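Local structure of haloacid dehalogenase-like hydrolase (Bacteroides thetaiotaomicron, 2RB5) at residues Phe7-Thr12 and Ala48-Leu53. The protein is probably a magnesium-dependent phosphatase of the haloacid dehalogenase superfamily, here holding a tungstate in its active site. Residues are numbered along the deposited sequence; the frame is centred on the assembly and turned at random.
Sequences FDIDGT and AIINNL. With MG (magnesium ion), chain B; WO6 (trioxido(oxo)tungsten), chain C.
Ile-9 meets the 48-53 loop with both of its branches. Ile-9 CD1 reaches Leu-53 CD1 at 3.8 Å and Ile-50 CG2 at 4.1 Å, the Ile-9 and Ile-50 side chains crossing at about a right angle. Ile-9 CG2 lies 3.6 Å from Asn-52 ND2. CG1 of Ile-9 beside the backbone N (chi1 -57°), with the chain then extended, carries CD1 to Leu-53 and Ile-50 and leaves Ile-9 CG2 for the amide. Asn-52 OD1 is buried against this methyl without a polar partner. The Asp-10 carboxylate and the Asn-52 amide stand with planes 42° apart; Asp-10 OD2 is held by a salt bridge to Arg-45. The loop 8-12 leaves the end of strand 4-7, and its Asp-8, Asp-10 and Thr-12 match the DxDx(T/V) motif of the haloacid dehalogenase superfamily; it binds the magnesium and the tungstate. Asp-8 OD1 and the carbonyl O of Asp-10 bind magnesium, each at 2.1 Å, and Asp-211 is a further ligand. Asp-8 OD2 is 2.3 Å from the tungsten of WO6, whose O3 accepts hydrogen bonds from Ile-9 N and Asp-10 N, the latter the straighter at 158°. Cutting Ile-9 back to an alanine is likely to open a gap beside Leu-53 and Ile-50 and leave the loop carrying these backbone donors less firmly seated. Farther out, Thr-12 OG1 donates to the anti lone pair of Asp-8 OD1 (2.9 Å), and Ile-41 of strand 38-42 touches both Ile-9 and Leu-53.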
# COMPACT_ATOMS: atom_id res chain seq x y z
N PHE A 7 1.70 3.82 8.42
CA PHE A 7 1.70 2.37 8.52
C PHE A 7 1.23 1.72 7.23
O PHE A 7 0.09 1.91 6.80
CB PHE A 7 0.75 1.89 9.61
CG PHE A 7 1.15 2.29 11.00
CD1 PHE A 7 0.58 3.39 11.63
CD2 PHE A 7 2.09 1.55 11.72
CE1 PHE A 7 0.95 3.76 12.90
CE2 PHE A 7 2.46 1.92 12.99
CZ PHE A 7 1.90 3.02 13.59
N ASP A 8 2.09 0.86 6.65
CA ASP A 8 1.60 -0.15 5.72
C ASP A 8 0.58 -1.05 6.45
O ASP A 8 0.61 -1.17 7.68
CB ASP A 8 2.80 -0.94 5.23
CG ASP A 8 2.44 -2.09 4.32
OD1 ASP A 8 2.84 -3.23 4.63
OD2 ASP A 8 1.74 -1.80 3.31
N ILE A 9 -0.29 -1.69 5.66
CA ILE A 9 -1.25 -2.62 6.24
C ILE A 9 -0.69 -4.04 6.25
O ILE A 9 -0.38 -4.61 7.32
CB ILE A 9 -2.63 -2.61 5.55
CG1 ILE A 9 -3.25 -1.20 5.55
CG2 ILE A 9 -3.54 -3.60 6.23
CD1 ILE A 9 -4.50 -1.11 4.67
N ASP A 10 -0.58 -4.68 5.11
CA ASP A 10 -0.33 -6.12 5.05
C ASP A 10 1.10 -6.44 5.41
O ASP A 10 2.06 -5.96 4.83
CB ASP A 10 -0.65 -6.62 3.66
CG ASP A 10 -2.10 -6.36 3.33
OD1 ASP A 10 -2.97 -7.03 3.89
OD2 ASP A 10 -2.37 -5.39 2.53
N GLY A 11 1.23 -7.27 6.48
CA GLY A 11 2.55 -7.61 6.99
C GLY A 11 3.12 -6.60 7.98
O GLY A 11 4.22 -6.83 8.50
N THR A 12 2.41 -5.52 8.22
CA THR A 12 2.85 -4.42 9.09
C THR A 12 1.87 -4.20 10.22
O THR A 12 2.26 -4.35 11.40
CB THR A 12 3.12 -3.17 8.22
OG1 THR A 12 4.13 -3.49 7.26
CG2 THR A 12 3.58 -2.03 9.10
N ALA A 48 -11.40 0.40 -1.93
CA ALA A 48 -12.41 -0.59 -2.18
C ALA A 48 -12.11 -1.95 -1.58
O ALA A 48 -13.06 -2.71 -1.36
CB ALA A 48 -12.58 -0.80 -3.71
N ILE A 49 -10.84 -2.28 -1.33
CA ILE A 49 -10.46 -3.56 -0.81
C ILE A 49 -9.82 -3.47 0.56
O ILE A 49 -9.25 -4.45 1.02
CB ILE A 49 -9.66 -4.42 -1.80
CG1 ILE A 49 -8.24 -3.92 -1.97
CG2 ILE A 49 -10.45 -4.58 -3.09
CD1 ILE A 49 -7.34 -4.81 -2.78
N ILE A 50 -9.91 -2.32 1.24
CA ILE A 50 -9.42 -2.22 2.61
C ILE A 50 -10.50 -2.78 3.54
O ILE A 50 -11.35 -2.05 4.03
CB ILE A 50 -8.99 -0.79 3.01
CG1 ILE A 50 -7.87 -0.30 2.10
CG2 ILE A 50 -8.56 -0.76 4.45
CD1 ILE A 50 -7.48 1.13 2.28
N ASN A 51 -10.44 -4.10 3.73
CA ASN A 51 -11.46 -4.85 4.46
C ASN A 51 -10.94 -5.39 5.77
O ASN A 51 -11.63 -6.22 6.38
CB ASN A 51 -11.97 -6.01 3.59
CG ASN A 51 -10.97 -7.12 3.40
OD1 ASN A 51 -9.77 -6.92 3.52
ND2 ASN A 51 -11.43 -8.37 3.13
N ASN A 52 -9.78 -4.96 6.21
CA ASN A 52 -9.02 -5.58 7.31
C ASN A 52 -8.62 -4.62 8.38
O ASN A 52 -7.81 -4.99 9.23
CB ASN A 52 -7.83 -6.36 6.74
CG ASN A 52 -6.89 -5.52 5.88
OD1 ASN A 52 -7.10 -4.33 5.69
ND2 ASN A 52 -5.87 -6.20 5.41
N LEU A 53 -9.18 -3.42 8.43
CA LEU A 53 -8.85 -2.41 9.41
C LEU A 53 -9.96 -2.05 10.36
O LEU A 53 -9.86 -1.06 11.09
CB LEU A 53 -8.35 -1.11 8.73
CG LEU A 53 -7.04 -1.23 7.98
CD1 LEU A 53 -6.68 0.16 7.47
CD2 LEU A 53 -5.90 -1.80 8.85
MG MG B . 3.10 -4.88 3.40
W WO6 C . 0.40 -2.97 1.88
O1 WO6 C . -0.81 -3.79 0.79
O2 WO6 C . 1.39 -4.32 2.36
O3 WO6 C . -0.78 -2.43 2.95
O4 WO6 C . 0.94 -1.97 0.64
O HOH W 1 4.25 -3.73 2.06
O HOH W 2 3.43 -6.67 2.43